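Long-range contacts in uncharacterized protein DUF1234 (Pectobacterium atrosepticum SCRI1043, PDB 3BDV), which is an uncharacterised member of the alpha/beta-hydrolase fold, probably a hydrolase of the serine hydrolase family, whose crystal structure contains calcium ions: residues I119-L124 against A148-S153; H90-G95 against L124-L129. All coordinates share one frame; numbering follows the deposited sequence.

In the fold
The two contacts illustrate how an alpha/beta-hydrolase fold pins one long connection between neighbouring parallel strands. From the N terminus, the chain passes through helix 83-93, whose last turn and the residues after it supply 90-95, then strand 99-105, and then a loop whose last part, 119-127, leads into strand 128-132. Contact 2 closes the path from the helix end back to the start of that strand. Contact 1 begins inside this span, at 119-124, and ends beyond it, at the close of helix 141-151. The contacts therefore cross rather than nest. They share Leu124, and their centres lie about 8 Å apart, so a single loop ties two helix ends together beside the central sheet.

Contact 1 (I119-L124 against A148-S153)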
ATOM      1  N   ILE A 119      -6.209 -12.935   8.189  1.00 21.97           N
ATOM      2  CA  ILE A 119      -5.759 -11.612   8.508  1.00 22.98           C
ATOM      3  C   ILE A 119      -6.073 -11.382   9.980  1.00 24.38           C
ATOM      4  O   ILE A 119      -7.248 -11.488  10.378  1.00 25.54           O
ATOM      5  CB  ILE A 119      -6.513 -10.578   7.635  1.00 19.20           C
ATOM      6  CG1 ILE A 119      -6.215 -10.830   6.141  1.00 22.95           C
ATOM      7  CG2 ILE A 119      -6.206  -9.135   8.108  1.00 19.72           C
ATOM      8  CD1 ILE A 119      -4.729 -10.763   5.748  1.00 24.43           C
ATOM      9  N   GLN A 120      -5.049 -11.091  10.791  1.00 22.90           N
ATOM     10  CA  GLN A 120      -5.232 -10.951  12.233  1.00 25.55           C
ATOM     11  C   GLN A 120      -5.549  -9.507  12.611  1.00 22.41           C
ATOM     12  O   GLN A 120      -5.052  -8.560  11.985  1.00 22.69           O
ATOM     13  CB  GLN A 120      -3.976 -11.386  12.972  1.00 26.49           C
ATOM     14  CG  GLN A 120      -3.473 -12.773  12.585  1.00 31.60           C
ATOM     15  CD  GLN A 120      -2.115 -13.070  13.195  1.00 36.84           C
ATOM     16  OE1 GLN A 120      -1.853 -12.712  14.352  1.00 52.07           O
ATOM     17  NE2 GLN A 120      -1.246 -13.728  12.427  1.00 40.49           N
ATOM     18  N   ALA A 121      -6.402  -9.360  13.631  1.00 22.82           N
ATOM     19  CA  ALA A 121      -6.737  -8.089  14.234  1.00 24.30           C
ATOM     20  C   ALA A 121      -5.753  -7.866  15.378  1.00 25.67           C
ATOM     21  O   ALA A 121      -6.077  -7.948  16.554  1.00 25.87           O
ATOM     22  CB  ALA A 121      -8.131  -8.096  14.709  1.00 24.34           C
ATOM     23  N   SER A 122      -4.520  -7.604  14.982  1.00 27.17           N
ATOM     24  CA  SER A 122      -3.428  -7.404  15.919  1.00 26.99           C
ATOM     25  C   SER A 122      -2.369  -6.496  15.294  1.00 26.32           C
ATOM     26  O   SER A 122      -2.281  -6.363  14.056  1.00 24.13           O
ATOM     27  CB  SER A 122      -2.856  -8.751  16.383  1.00 29.33           C
ATOM     28  OG  SER A 122      -2.529  -9.587  15.302  1.00 35.40           O
ATOM     29  N   PRO A 123      -1.575  -5.845  16.145  1.00 26.96           N
ATOM     30  CA  PRO A 123      -0.628  -4.868  15.663  1.00 28.12           C
ATOM     31  C   PRO A 123       0.360  -5.370  14.665  1.00 27.50           C
ATOM     32  O   PRO A 123       0.921  -6.470  14.817  1.00 30.52           O
ATOM     33  CB  PRO A 123       0.088  -4.416  16.929  1.00 26.77           C
ATOM     34  CG  PRO A 123      -0.838  -4.691  17.994  1.00 31.83           C
ATOM     35  CD  PRO A 123      -1.511  -5.960  17.605  1.00 27.96           C
ATOM     36  N   LEU A 124       0.613  -4.545  13.667  1.00 25.60           N
ATOM     37  CA  LEU A 124       1.631  -4.835  12.694  1.00 27.14           C
ATOM     38  C   LEU A 124       2.976  -4.449  13.360  1.00 28.97           C
ATOM     39  O   LEU A 124       3.084  -3.462  14.094  1.00 28.84           O
ATOM     40  CB  LEU A 124       1.432  -4.058  11.405  1.00 27.11           C
ATOM     41  CG  LEU A 124       0.147  -4.456  10.647  1.00 33.33           C
ATOM     42  CD1 LEU A 124      -0.015  -3.660   9.378  1.00 33.13           C
ATOM     43  CD2 LEU A 124       0.171  -5.937  10.346  1.00 37.46           C
ATOM     44  N   ALA A 148      -7.685  -0.414  11.435  1.00 20.91           N
ATOM     45  CA  ALA A 148      -6.560   0.507  11.666  1.00 18.45           C
ATOM     46  C   ALA A 148      -6.173   0.446  13.154  1.00 21.16           C
ATOM     47  O   ALA A 148      -5.000   0.306  13.469  1.00 23.04           O
ATOM     48  CB  ALA A 148      -6.911   1.938  11.205  1.00 20.63           C
ATOM     49  N   GLN A 149      -7.159   0.507  14.048  1.00 20.84           N
ATOM     50  CA  GLN A 149      -6.901   0.503  15.470  1.00 22.88           C
ATOM     51  C   GLN A 149      -6.282  -0.824  15.859  1.00 23.29           C
ATOM     52  O   GLN A 149      -5.254  -0.875  16.565  1.00 20.79           O
ATOM     53  CB  GLN A 149      -8.182   0.747  16.261  1.00 25.46           C
ATOM     54  CG  GLN A 149      -8.012   0.843  17.771  1.00 30.98           C
ATOM     55  CD  GLN A 149      -9.351   1.149  18.488  1.00 34.79           C
ATOM     56  OE1 GLN A 149     -10.393   0.572  18.153  1.00 57.32           O
ATOM     57  NE2 GLN A 149      -9.319   2.059  19.463  1.00 51.74           N
ATOM     58  N   ALA A 150      -6.837  -1.915  15.361  1.00 22.95           N
ATOM     59  CA  ALA A 150      -6.272  -3.236  15.673  1.00 23.10           C
ATOM     60  C   ALA A 150      -4.823  -3.365  15.197  1.00 25.41           C
ATOM     61  O   ALA A 150      -4.011  -3.966  15.889  1.00 25.11           O
ATOM     62  CB  ALA A 150      -7.094  -4.289  15.041  1.00 23.14           C
ATOM     63  N   TRP A 151      -4.544  -2.859  13.987  1.00 23.55           N
ATOM     64  CA  TRP A 151      -3.229  -2.977  13.359  1.00 23.11           C
ATOM     65  C   TRP A 151      -2.220  -1.952  13.902  1.00 22.92           C
ATOM     66  O   TRP A 151      -1.037  -2.000  13.551  1.00 22.72           O
ATOM     67  CB  TRP A 151      -3.334  -2.798  11.851  1.00 24.17           C
ATOM     68  CG  TRP A 151      -4.062  -3.877  11.089  1.00 22.08           C
ATOM     69  CD1 TRP A 151      -4.186  -5.176  11.423  1.00 21.18           C
ATOM     70  CD2 TRP A 151      -4.723  -3.722   9.835  1.00 21.49           C
ATOM     71  NE1 TRP A 151      -4.896  -5.849  10.485  1.00 20.95           N
ATOM     72  CE2 TRP A 151      -5.254  -4.973   9.494  1.00 19.45           C
ATOM     73  CE3 TRP A 151      -4.994  -2.620   8.997  1.00 26.17           C
ATOM     74  CZ2 TRP A 151      -5.955  -5.189   8.333  1.00 22.74           C
ATOM     75  CZ3 TRP A 151      -5.719  -2.846   7.827  1.00 22.22           C
ATOM     76  CH2 TRP A 151      -6.190  -4.120   7.522  1.00 24.09           C
ATOM     77  N   ASP A 152      -2.696  -1.060  14.770  1.00 22.51           N
ATOM     78  CA  ASP A 152      -1.908   0.080  15.255  1.00 26.26           C
ATOM     79  C   ASP A 152      -1.393   0.935  14.086  1.00 27.39           C
ATOM     80  O   ASP A 152      -0.223   1.323  14.033  1.00 28.99           O
ATOM     81  CB  ASP A 152      -0.736  -0.410  16.118  1.00 26.48           C
ATOM     82  CG  ASP A 152      -0.234   0.640  17.067  1.00 37.73           C
ATOM     83  OD1 ASP A 152      -0.843   1.733  17.203  1.00 44.33           O
ATOM     84  OD2 ASP A 152       0.788   0.337  17.707  1.00 50.71           O
ATOM     85  N   SER A 153      -2.293   1.245  13.165  1.00 20.97           N
ATOM     86  CA  SER A 153      -2.001   2.064  12.023  1.00 21.89           C
ATOM     87  C   SER A 153      -2.627   3.432  12.195  1.00 22.77           C
ATOM     88  O   SER A 153      -3.701   3.556  12.763  1.00 21.32           O
ATOM     89  CB  SER A 153      -2.617   1.382  10.793  1.00 23.59           C
ATOM     90  OG  SER A 153      -2.549   2.190   9.635  1.00 22.23           O
TER
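Trp151 sets the edge of its indole against Ile119 and Gln120, with Ile119 CG2 4.0 Å from Trp151 CZ2, near the ring plane. The indole reaches the loop because its CG stands anti to the carbonyl carbon (chi1 -68°). There Trp151 NE1 donates to Gln120 O over 3.1 Å; the acceptor lies in the ring plane, the indole nitrogen in the carbonyl plane, and the bond is bent, at 139°. Gln120 O also accepts from Gln93 NE2 and, weakly, at 3.2 Å, from Ser122 N, which closes the inverse gamma turn centred on Ala121. Beside that turn the methyl groups of Ala121 and Ala150 meet, CB to CB, at 4.0 Å.

The second bond is backbone to backbone: Leu124 N donates a hydrogen bond to Trp151 O, 3.0 Å, almost straight at 176°. Leu124 CG then runs alongside Trp151 CB, 4.0 Å away. Here helix 141-151 ends in a Schellman motif, Asp152 taking positive phi. Pro123 CB packs at 4.2 Å on CB of Asp152, a known calcium ligand that holds no ion in this chain. The loop between strands 99-105 and 128-132 is thus held to the end of helix 141-151, the indole also touching Cys89 of helix 83-93 and Leu104. A triply gripped carbonyl and one straight backbone bond tie it down, apolar contacts of Ile119, Ala121 and Leu124 round them.

Contact 2 (H90-G95 against L124-L129); sequences HVVQQG and LSVPTL
Leu124 CD2 lies out of the plane of the Gln93 carboxamide and well off its centre, over the side bearing CG and NE2, with Gln93 NE2 at 3.7 Å; the two side chains cross obliquely. The stem of the side chain is closer still: Gln93 CG lies 3.3 Å from Leu124 CD2, a tight methylene-to-methyl contact. The Gln93 chain is extended beyond CG, which carries NE2 past the leucine to Gln120 O, its hydrogen-bond acceptor, with a weak bond to Ser122 O. At the helix end itself, Gln94 CG covers one face of the His90 ring, 3.4 Å above the plane, and His90 ND1 is hydrogen-bonded to Arg118 O.

Across the contact the apolar centre is Val92, which also touches Val102 of strand 99-105. With CG1 anti to the backbone N (chi1 171°), that methyl faces the loop, 4.0 Å from Val126 CG2 and 3.6 Å from Ser125 OG. No direct hydrogen bond joins the two segments. A water bridges them instead: it donates to Val92 O at 2.7 Å and makes a weak bond with Ser125 OG. Val92 O also accepts from Gly95 N at 3.0 Å, within the Schellman motif that ends helix 83-93. On the strand side, Thr128 OG1 donates to Val126 O at 2.9 Å, spanning Pro127 as the loop enters strand 128-132. Van der Waals packing thus seats this helix end, the polar link across the contact being the one weak water bridge, while the Gln93 amide, bonded to the Gln120 carbonyl, ties the helix to the preceding loop residues.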
ATOM      1  N   HIS A  90      -0.624  -9.331   5.675  1.00 20.59           N
ATOM      2  CA  HIS A  90      -0.408 -10.696   6.034  1.00 20.33           C
ATOM      3  C   HIS A  90       1.101 -11.008   6.049  1.00 19.02           C
ATOM      4  O   HIS A  90       1.619 -11.657   6.948  1.00 22.80           O
ATOM      5  CB  HIS A  90      -1.164 -11.597   5.058  1.00 22.18           C
ATOM      6  CG  HIS A  90      -0.952 -13.063   5.288  1.00 20.76           C
ATOM      7  ND1 HIS A  90      -1.730 -13.811   6.153  1.00 24.61           N
ATOM      8  CD2 HIS A  90      -0.064 -13.933   4.740  1.00 21.79           C
ATOM      9  CE1 HIS A  90      -1.337 -15.064   6.116  1.00 22.91           C
ATOM     10  NE2 HIS A  90      -0.326 -15.165   5.276  1.00 22.51           N
ATOM     11  N   VAL A  91       1.825 -10.510   5.065  1.00 20.30           N
ATOM     12  CA  VAL A  91       3.268 -10.790   4.999  1.00 23.56           C
ATOM     13  C   VAL A  91       4.000 -10.236   6.219  1.00 22.87           C
ATOM     14  O   VAL A  91       4.824 -10.922   6.797  1.00 21.20           O
ATOM     15  CB  VAL A  91       3.888 -10.246   3.711  1.00 24.91           C
ATOM     16  CG1 VAL A  91       5.398 -10.120   3.831  1.00 34.12           C
ATOM     17  CG2 VAL A  91       3.504 -11.141   2.575  1.00 30.46           C
ATOM     18  N   VAL A  92       3.668  -9.029   6.633  1.00 21.02           N
ATOM     19  CA  VAL A  92       4.238  -8.428   7.851  1.00 21.67           C
ATOM     20  C   VAL A  92       3.856  -9.255   9.085  1.00 21.14           C
ATOM     21  O   VAL A  92       4.725  -9.593   9.923  1.00 20.14           O
ATOM     22  CB  VAL A  92       3.786  -6.949   8.020  1.00 24.29           C
ATOM     23  CG1 VAL A  92       4.221  -6.428   9.403  1.00 23.24           C
ATOM     24  CG2 VAL A  92       4.390  -6.085   6.912  1.00 28.12           C
ATOM     25  N   GLN A  93       2.596  -9.665   9.151  1.00 21.84           N
ATOM     26  CA  GLN A  93       2.101 -10.453  10.281  1.00 22.53           C
ATOM     27  C   GLN A  93       2.744 -11.831  10.392  1.00 22.38           C
ATOM     28  O   GLN A  93       2.864 -12.376  11.483  1.00 22.38           O
ATOM     29  CB  GLN A  93       0.567 -10.575  10.258  1.00 21.05           C
ATOM     30  CG  GLN A  93      -0.143  -9.245  10.593  1.00 26.85           C
ATOM     31  CD  GLN A  93      -1.642  -9.358  10.678  1.00 27.91           C
ATOM     32  OE1 GLN A  93      -2.258 -10.200   9.993  1.00 26.43           O
ATOM     33  NE2 GLN A  93      -2.262  -8.471  11.495  1.00 26.15           N
ATOM     34  N   GLN A  94       3.173 -12.389   9.271  1.00 20.18           N
ATOM     35  CA  GLN A  94       3.804 -13.700   9.279  1.00 22.83           C
ATOM     36  C   GLN A  94       5.285 -13.581   9.540  1.00 25.62           C
ATOM     37  O   GLN A  94       5.970 -14.600   9.623  1.00 27.13           O
ATOM     38  CB  GLN A  94       3.515 -14.424   7.963  1.00 25.56           C
ATOM     39  CG  GLN A  94       2.038 -14.639   7.707  1.00 20.85           C
ATOM     40  CD  GLN A  94       1.347 -15.320   8.857  1.00 25.62           C
ATOM     41  OE1 GLN A  94       0.291 -14.885   9.341  1.00 30.12           O
ATOM     42  NE2 GLN A  94       1.943 -16.386   9.316  1.00 18.19           N
ATOM     43  N   GLY A  95       5.793 -12.356   9.706  1.00 27.02           N
ATOM     44  CA  GLY A  95       7.173 -12.137  10.223  1.00 27.47           C
ATOM     45  C   GLY A  95       8.283 -11.866   9.217  1.00 26.86           C
ATOM     46  O   GLY A  95       9.471 -11.934   9.559  1.00 28.32           O
ATOM     47  N   LEU A 124       0.613  -4.545  13.667  1.00 25.60           N
ATOM     48  CA  LEU A 124       1.631  -4.835  12.694  1.00 27.14           C
ATOM     49  C   LEU A 124       2.976  -4.449  13.360  1.00 28.97           C
ATOM     50  O   LEU A 124       3.084  -3.462  14.094  1.00 28.84           O
ATOM     51  CB  LEU A 124       1.432  -4.058  11.405  1.00 27.11           C
ATOM     52  CG  LEU A 124       0.147  -4.456  10.647  1.00 33.33           C
ATOM     53  CD1 LEU A 124      -0.015  -3.660   9.378  1.00 33.13           C
ATOM     54  CD2 LEU A 124       0.171  -5.937  10.346  1.00 37.46           C
ATOM     55  N   SER A 125       3.991  -5.237  13.106  1.00 28.94           N
ATOM     56  CA  SER A 125       5.251  -5.014  13.796  1.00 31.52           C
ATOM     57  C   SER A 125       5.990  -3.791  13.234  1.00 29.92           C
ATOM     58  O   SER A 125       7.058  -3.449  13.725  1.00 25.25           O
ATOM     59  CB  SER A 125       6.117  -6.264  13.655  1.00 29.08           C
ATOM     60  OG  SER A 125       6.395  -6.522  12.280  1.00 36.60           O
ATOM     61  N   VAL A 126       5.448  -3.147  12.199  1.00 26.47           N
ATOM     62  CA  VAL A 126       6.141  -2.010  11.573  1.00 25.39           C
ATOM     63  C   VAL A 126       5.205  -0.847  11.469  1.00 23.91           C
ATOM     64  O   VAL A 126       3.980  -1.035  11.454  1.00 25.83           O
ATOM     65  CB  VAL A 126       6.599  -2.344  10.161  1.00 23.85           C
ATOM     66  CG1 VAL A 126       7.550  -3.529  10.203  1.00 33.12           C
ATOM     67  CG2 VAL A 126       5.374  -2.634   9.260  1.00 26.07           C
ATOM     68  N   PRO A 127       5.757   0.363  11.338  1.00 21.78           N
ATOM     69  CA  PRO A 127       4.915   1.526  11.103  1.00 22.38           C
ATOM     70  C   PRO A 127       3.999   1.381   9.890  1.00 21.39           C
ATOM     71  O   PRO A 127       4.446   0.972   8.800  1.00 21.51           O
ATOM     72  CB  PRO A 127       5.940   2.675  10.920  1.00 20.92           C
ATOM     73  CG  PRO A 127       7.130   2.199  11.714  1.00 22.82           C
ATOM     74  CD  PRO A 127       7.183   0.735  11.488  1.00 23.58           C
ATOM     75  N   THR A 128       2.731   1.739  10.104  1.00 21.95           N
ATOM     76  CA  THR A 128       1.658   1.562   9.133  1.00 21.00           C
ATOM     77  C   THR A 128       0.774   2.825   8.988  1.00 21.18           C
ATOM     78  O   THR A 128       0.394   3.470   9.963  1.00 20.83           O
ATOM     79  CB  THR A 128       0.809   0.338   9.556  1.00 23.21           C
ATOM     80  OG1 THR A 128       1.676  -0.817   9.705  1.00 26.39           O
ATOM     81  CG2 THR A 128      -0.297  -0.001   8.599  1.00 22.58           C
ATOM     82  N   LEU A 129       0.436   3.125   7.752  1.00 20.90           N
ATOM     83  CA  LEU A 129      -0.488   4.171   7.402  1.00 19.09           C
ATOM     84  C   LEU A 129      -1.635   3.545   6.573  1.00 23.73           C
ATOM     85  O   LEU A 129      -1.362   2.853   5.593  1.00 23.48           O
ATOM     86  CB  LEU A 129       0.256   5.182   6.563  1.00 22.15           C
ATOM     87  CG  LEU A 129      -0.208   6.576   6.332  1.00 29.55           C
ATOM     88  CD1 LEU A 129      -0.259   7.320   7.662  1.00 33.27           C
ATOM     89  CD2 LEU A 129       0.834   7.167   5.324  1.00 26.15           C
TER
HETATM   90  O   HOH W   1       7.254  -8.662   9.833  1.00 32.13           O